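Local coordinates for putative lipoprotein (Bacteroides fragilis, PDB 3QNK) that probably binds glycans at the outer membrane as a SusD-like lipoprotein, feeding them to a partner transporter for uptake, at residues V82-C87 and M117-M122; R89-I94 and R106-V111. All coordinates share one frame; numbering follows the deposited sequence.

Contact 1 (V82-C87 and M117-M122); sequences VKVRKC and MFYFEM
Lys83 lies across one face of the Phe118 ring. Its CB stands over that face, 3.9 Å from the ring centroid and 16° off the normal, a CH-pi contact displaced toward the CD2 rim. With CG anti to the carbonyl carbon (chi1 -59°) and the next two torsions extended, the chain runs on across the ring, and Lys83 CD comes 3.9 Å from Phe118 CE1. The last torsion then bends NZ away from the ring to a salt bridge with Glu30 and a hydrogen bond to Ser32, so the buried ammonium is paired outside the contact while the methylenes serve as apolar packing. Cys87 SG meets the same ring in its plane, 3.7 Å from Phe118 CD2, a sulfur-aromatic contact at the edge. Val84 divides its branches: CG2 sits over the Tyr119 ring, 4.0 Å from its centroid, and also touches the selenomethionine methyl, Met122 CE, at 3.8 Å; CG1 reaches Tyr119 OH at 3.5 Å. That hydroxyl is hydrogen-bonded to Leu132 N. Segments 82-87 and 117-122, on helices 76-93 and 101-126, run nearly antiparallel (155°), with helix 17-29 against Cys87 through Leu27 and helix 181-194 behind Phe120.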
# COMPACT_ATOMS: atom_id res chain seq x y z
N VAL B 82 -9.81 3.41 0.55
CA VAL B 82 -10.02 2.05 1.11
C VAL B 82 -10.73 2.21 2.46
O VAL B 82 -11.72 1.52 2.73
CB VAL B 82 -8.69 1.26 1.25
CG1 VAL B 82 -8.89 -0.06 1.96
CG2 VAL B 82 -8.03 1.02 -0.10
N LYS B 83 -10.23 3.16 3.29
CA LYS B 83 -10.74 3.50 4.62
C LYS B 83 -12.17 3.98 4.50
O LYS B 83 -13.04 3.54 5.26
CB LYS B 83 -9.87 4.58 5.29
CG LYS B 83 -8.42 4.18 5.47
CD LYS B 83 -7.67 5.28 6.21
CE LYS B 83 -6.19 5.15 6.04
NZ LYS B 83 -5.60 3.99 6.80
N VAL B 84 -12.42 4.87 3.52
CA VAL B 84 -13.74 5.42 3.25
C VAL B 84 -14.66 4.28 2.79
O VAL B 84 -15.78 4.21 3.28
CB VAL B 84 -13.69 6.59 2.24
CG1 VAL B 84 -15.08 6.91 1.69
CG2 VAL B 84 -13.08 7.83 2.88
N ARG B 85 -14.16 3.36 1.93
CA ARG B 85 -14.96 2.22 1.46
C ARG B 85 -15.51 1.41 2.66
O ARG B 85 -16.69 1.07 2.67
CB ARG B 85 -14.16 1.33 0.50
CG ARG B 85 -14.99 0.22 -0.14
CD ARG B 85 -14.16 -0.67 -1.06
NE ARG B 85 -15.01 -1.59 -1.81
CZ ARG B 85 -15.20 -2.86 -1.51
NH1 ARG B 85 -14.60 -3.39 -0.46
NH2 ARG B 85 -16.01 -3.62 -2.24
N LYS B 86 -14.65 1.16 3.68
CA LYS B 86 -15.00 0.43 4.89
C LYS B 86 -16.08 1.16 5.69
O LYS B 86 -16.96 0.50 6.24
CB LYS B 86 -13.76 0.18 5.74
CG LYS B 86 -12.76 -0.81 5.14
CD LYS B 86 -11.64 -1.10 6.13
CE LYS B 86 -10.70 -2.17 5.65
NZ LYS B 86 -9.89 -2.72 6.76
N CYS B 87 -16.07 2.51 5.71
CA CYS B 87 -17.10 3.32 6.39
C CYS B 87 -18.43 3.19 5.68
O CYS B 87 -19.45 2.93 6.34
CB CYS B 87 -16.70 4.79 6.48
SG CYS B 87 -15.22 5.11 7.46
N MSE B 117 -13.11 12.36 9.28
CA MSE B 117 -11.68 12.41 9.56
C MSE B 117 -10.88 11.91 8.37
O MSE B 117 -9.85 12.52 8.05
CB MSE B 117 -11.37 11.59 10.81
CG MSE B 117 -9.89 11.43 11.04
SE MSE B 117 -9.52 10.79 12.78
CE MSE B 117 -9.64 12.49 13.71
N PHE B 118 -11.32 10.83 7.72
CA PHE B 118 -10.61 10.23 6.57
C PHE B 118 -10.68 11.15 5.36
O PHE B 118 -9.63 11.37 4.76
CB PHE B 118 -11.15 8.83 6.23
CG PHE B 118 -10.96 7.82 7.33
CD1 PHE B 118 -9.82 7.84 8.13
CD2 PHE B 118 -11.89 6.82 7.54
CE1 PHE B 118 -9.64 6.89 9.15
CE2 PHE B 118 -11.71 5.87 8.56
CZ PHE B 118 -10.58 5.92 9.35
N TYR B 119 -11.86 11.71 5.05
CA TYR B 119 -12.02 12.64 3.94
C TYR B 119 -11.25 13.93 4.18
O TYR B 119 -10.66 14.48 3.24
CB TYR B 119 -13.48 12.95 3.66
CG TYR B 119 -14.10 12.07 2.58
CD1 TYR B 119 -13.67 12.15 1.26
CD2 TYR B 119 -15.16 11.22 2.87
CE1 TYR B 119 -14.23 11.34 0.27
CE2 TYR B 119 -15.74 10.43 1.89
CZ TYR B 119 -15.26 10.48 0.59
OH TYR B 119 -15.83 9.69 -0.36
N PHE B 120 -11.20 14.41 5.45
CA PHE B 120 -10.45 15.63 5.78
C PHE B 120 -8.97 15.45 5.50
O PHE B 120 -8.38 16.38 5.00
CB PHE B 120 -10.67 16.06 7.24
CG PHE B 120 -10.05 17.38 7.63
CD1 PHE B 120 -10.18 18.51 6.82
CD2 PHE B 120 -9.40 17.53 8.86
CE1 PHE B 120 -9.62 19.74 7.21
CE2 PHE B 120 -8.86 18.76 9.24
CZ PHE B 120 -8.97 19.85 8.42
N GLU B 121 -8.39 14.26 5.75
CA GLU B 121 -6.98 13.99 5.43
C GLU B 121 -6.69 14.13 3.94
O GLU B 121 -5.61 14.59 3.56
CB GLU B 121 -6.52 12.60 5.88
CG GLU B 121 -5.77 12.62 7.19
CD GLU B 121 -4.62 13.60 7.34
OE1 GLU B 121 -3.72 13.58 6.47
OE2 GLU B 121 -4.60 14.37 8.33
N MSE B 122 -7.67 13.77 3.10
CA MSE B 122 -7.55 13.88 1.66
C MSE B 122 -7.76 15.32 1.22
O MSE B 122 -6.93 15.85 0.48
CB MSE B 122 -8.55 12.95 0.97
CG MSE B 122 -8.21 11.48 1.15
SE MSE B 122 -9.25 10.37 -0.02
CE MSE B 122 -10.73 10.17 1.03

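Contact 2 (R89-I94 and R106-V111); sequences RFFERI and RLTGEV
A chi1 of 179° turns the Phe90 ring away from the backbone N and across to Val111, whereas Phe91, with CG anti to the carbonyl carbon (chi1 -68°), reaches the same valine by another path. Val111 in turn spreads its methyls between the two rings. CG2 stands above the centre of the Phe90 ring, 3.5 Å from the centroid and 12° off the normal; CG1 lies over a face of Phe91, less centrally, 3.6 Å from Phe91 CZ. The opposite face of Phe90 is covered by Ile94 CB, four residues further along the chain, so the ring is sandwiched between two aliphatic groups. This is the part of an antiparallel helical hairpin nearest its connection, helices 76-93 and 101-126 being joined by a short link, within the helical, TPR-related region of the SusD fold; the axes of the segments 89-93 and 106-111 approach to 10.5 Å. Thr108 fits between the aromatic side chains: its CG2 meets the edge of Phe91 in plane, 3.8 Å from Phe91 CE1, while its OG1 lies at the edge of Phe90, 3.8 Å from Phe90 CE1, and is hydrogen-bonded one turn back to Lys104 O. Leu107 CB adds an oblique contact at 4.0 Å from Phe90 CZ. Helix 17-29 borders the site, with Tyr23 and Val24 against Phe90 and Val20 against Ile94; His112 meets Phe91 with the two ring planes inclined.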
# COMPACT_ATOMS: atom_id res chain seq x y z
N ARG B 89 -19.52 0.91 3.74
CA ARG B 89 -20.08 -0.42 3.90
C ARG B 89 -20.86 -0.49 5.18
O ARG B 89 -21.97 -1.02 5.19
CB ARG B 89 -19.00 -1.49 3.89
CG ARG B 89 -19.52 -2.87 4.26
CD ARG B 89 -20.15 -3.60 3.10
NE ARG B 89 -19.35 -4.78 2.78
CZ ARG B 89 -18.82 -5.04 1.59
NH1 ARG B 89 -18.98 -4.19 0.58
NH2 ARG B 89 -18.10 -6.14 1.41
N PHE B 90 -20.28 0.04 6.28
CA PHE B 90 -20.95 0.07 7.57
C PHE B 90 -22.33 0.71 7.39
O PHE B 90 -23.36 0.08 7.69
CB PHE B 90 -20.12 0.85 8.61
CG PHE B 90 -20.77 0.94 9.98
CD1 PHE B 90 -21.67 1.96 10.27
CD2 PHE B 90 -20.50 -0.00 10.97
CE1 PHE B 90 -22.30 2.02 11.52
CE2 PHE B 90 -21.11 0.08 12.22
CZ PHE B 90 -21.98 1.10 12.49
N PHE B 91 -22.33 1.94 6.80
CA PHE B 91 -23.54 2.72 6.55
C PHE B 91 -24.58 1.95 5.70
O PHE B 91 -25.78 2.05 5.98
CB PHE B 91 -23.20 4.06 5.91
CG PHE B 91 -22.46 5.01 6.82
CD1 PHE B 91 -22.97 5.34 8.07
CD2 PHE B 91 -21.28 5.62 6.40
CE1 PHE B 91 -22.28 6.23 8.90
CE2 PHE B 91 -20.61 6.52 7.22
CZ PHE B 91 -21.11 6.82 8.47
N GLU B 92 -24.13 1.14 4.74
CA GLU B 92 -25.00 0.31 3.91
C GLU B 92 -25.64 -0.84 4.67
O GLU B 92 -26.81 -1.14 4.45
CB GLU B 92 -24.22 -0.29 2.71
CG GLU B 92 -23.90 0.68 1.59
CD GLU B 92 -23.12 0.14 0.40
OE1 GLU B 92 -22.58 -0.99 0.49
OE2 GLU B 92 -23.05 0.85 -0.62
N ARG B 93 -24.88 -1.50 5.55
CA ARG B 93 -25.34 -2.72 6.21
C ARG B 93 -25.87 -2.54 7.64
O ARG B 93 -26.51 -3.47 8.14
CB ARG B 93 -24.20 -3.76 6.22
CG ARG B 93 -23.59 -4.09 4.84
CD ARG B 93 -23.80 -5.53 4.44
NE ARG B 93 -25.22 -5.86 4.39
CZ ARG B 93 -25.74 -7.06 4.60
NH1 ARG B 93 -24.95 -8.09 4.88
NH2 ARG B 93 -27.05 -7.25 4.53
N ILE B 94 -25.65 -1.36 8.28
CA ILE B 94 -26.09 -1.13 9.67
C ILE B 94 -27.63 -1.06 9.80
O ILE B 94 -28.15 -1.45 10.85
CB ILE B 94 -25.38 0.09 10.34
CG1 ILE B 94 -25.44 0.05 11.88
CG2 ILE B 94 -25.83 1.44 9.80
CD1 ILE B 94 -24.77 -1.17 12.59
N ARG B 106 -25.15 5.37 18.45
CA ARG B 106 -23.84 5.78 18.97
C ARG B 106 -22.74 5.25 18.01
O ARG B 106 -21.90 6.05 17.58
CB ARG B 106 -23.66 5.30 20.44
CG ARG B 106 -22.24 5.38 21.04
CD ARG B 106 -21.59 4.00 21.00
NE ARG B 106 -20.97 3.56 22.26
CZ ARG B 106 -21.63 3.04 23.29
NH1 ARG B 106 -22.96 2.95 23.26
NH2 ARG B 106 -20.98 2.63 24.37
N LEU B 107 -22.78 3.94 17.61
CA LEU B 107 -21.79 3.37 16.68
C LEU B 107 -21.81 4.09 15.35
O LEU B 107 -20.74 4.41 14.83
CB LEU B 107 -22.00 1.87 16.45
CG LEU B 107 -21.79 0.92 17.63
CD1 LEU B 107 -22.25 -0.50 17.28
CD2 LEU B 107 -20.35 0.92 18.12
N THR B 108 -23.01 4.38 14.80
CA THR B 108 -23.16 5.10 13.52
C THR B 108 -22.47 6.48 13.63
O THR B 108 -21.79 6.88 12.69
CB THR B 108 -24.63 5.21 13.12
OG1 THR B 108 -25.19 3.90 13.14
CG2 THR B 108 -24.81 5.80 11.73
N GLY B 109 -22.61 7.14 14.78
CA GLY B 109 -21.99 8.42 15.06
C GLY B 109 -20.48 8.35 14.99
O GLY B 109 -19.85 9.22 14.41
N GLU B 110 -19.89 7.25 15.51
CA GLU B 110 -18.45 7.00 15.50
C GLU B 110 -17.95 6.84 14.08
O GLU B 110 -16.90 7.39 13.75
CB GLU B 110 -18.09 5.77 16.34
CG GLU B 110 -18.66 5.75 17.76
CD GLU B 110 -18.06 4.73 18.70
OE1 GLU B 110 -16.82 4.74 18.86
OE2 GLU B 110 -18.82 3.96 19.33
N VAL B 111 -18.72 6.16 13.22
CA VAL B 111 -18.37 5.95 11.81
C VAL B 111 -18.49 7.28 11.04
O VAL B 111 -17.65 7.54 10.17
CB VAL B 111 -19.18 4.81 11.17
CG1 VAL B 111 -18.69 4.50 9.76
CG2 VAL B 111 -19.10 3.55 12.03

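Contacts 1 and 2 join the same pair of helices, 76-93 and 101-126, at successive levels of one antiparallel hairpin, their centres about 13 Å apart. Contact 2 lies nearer the turn and about 27 Å from the centre of the chain; contact 1 is deeper, at about 17 Å. All touching residues of contact 1 are buried, whereas Phe91 and Thr108 in contact 2 are partly exposed. The aromatic rings come mainly from helix 101-126 in the inner contact and from helix 76-93 in the outer one. Contact 1 also takes in lysine, cysteine and selenomethionine groups. The two levels meet where Cys87 O packs 3.8 Å from Val111 CG1.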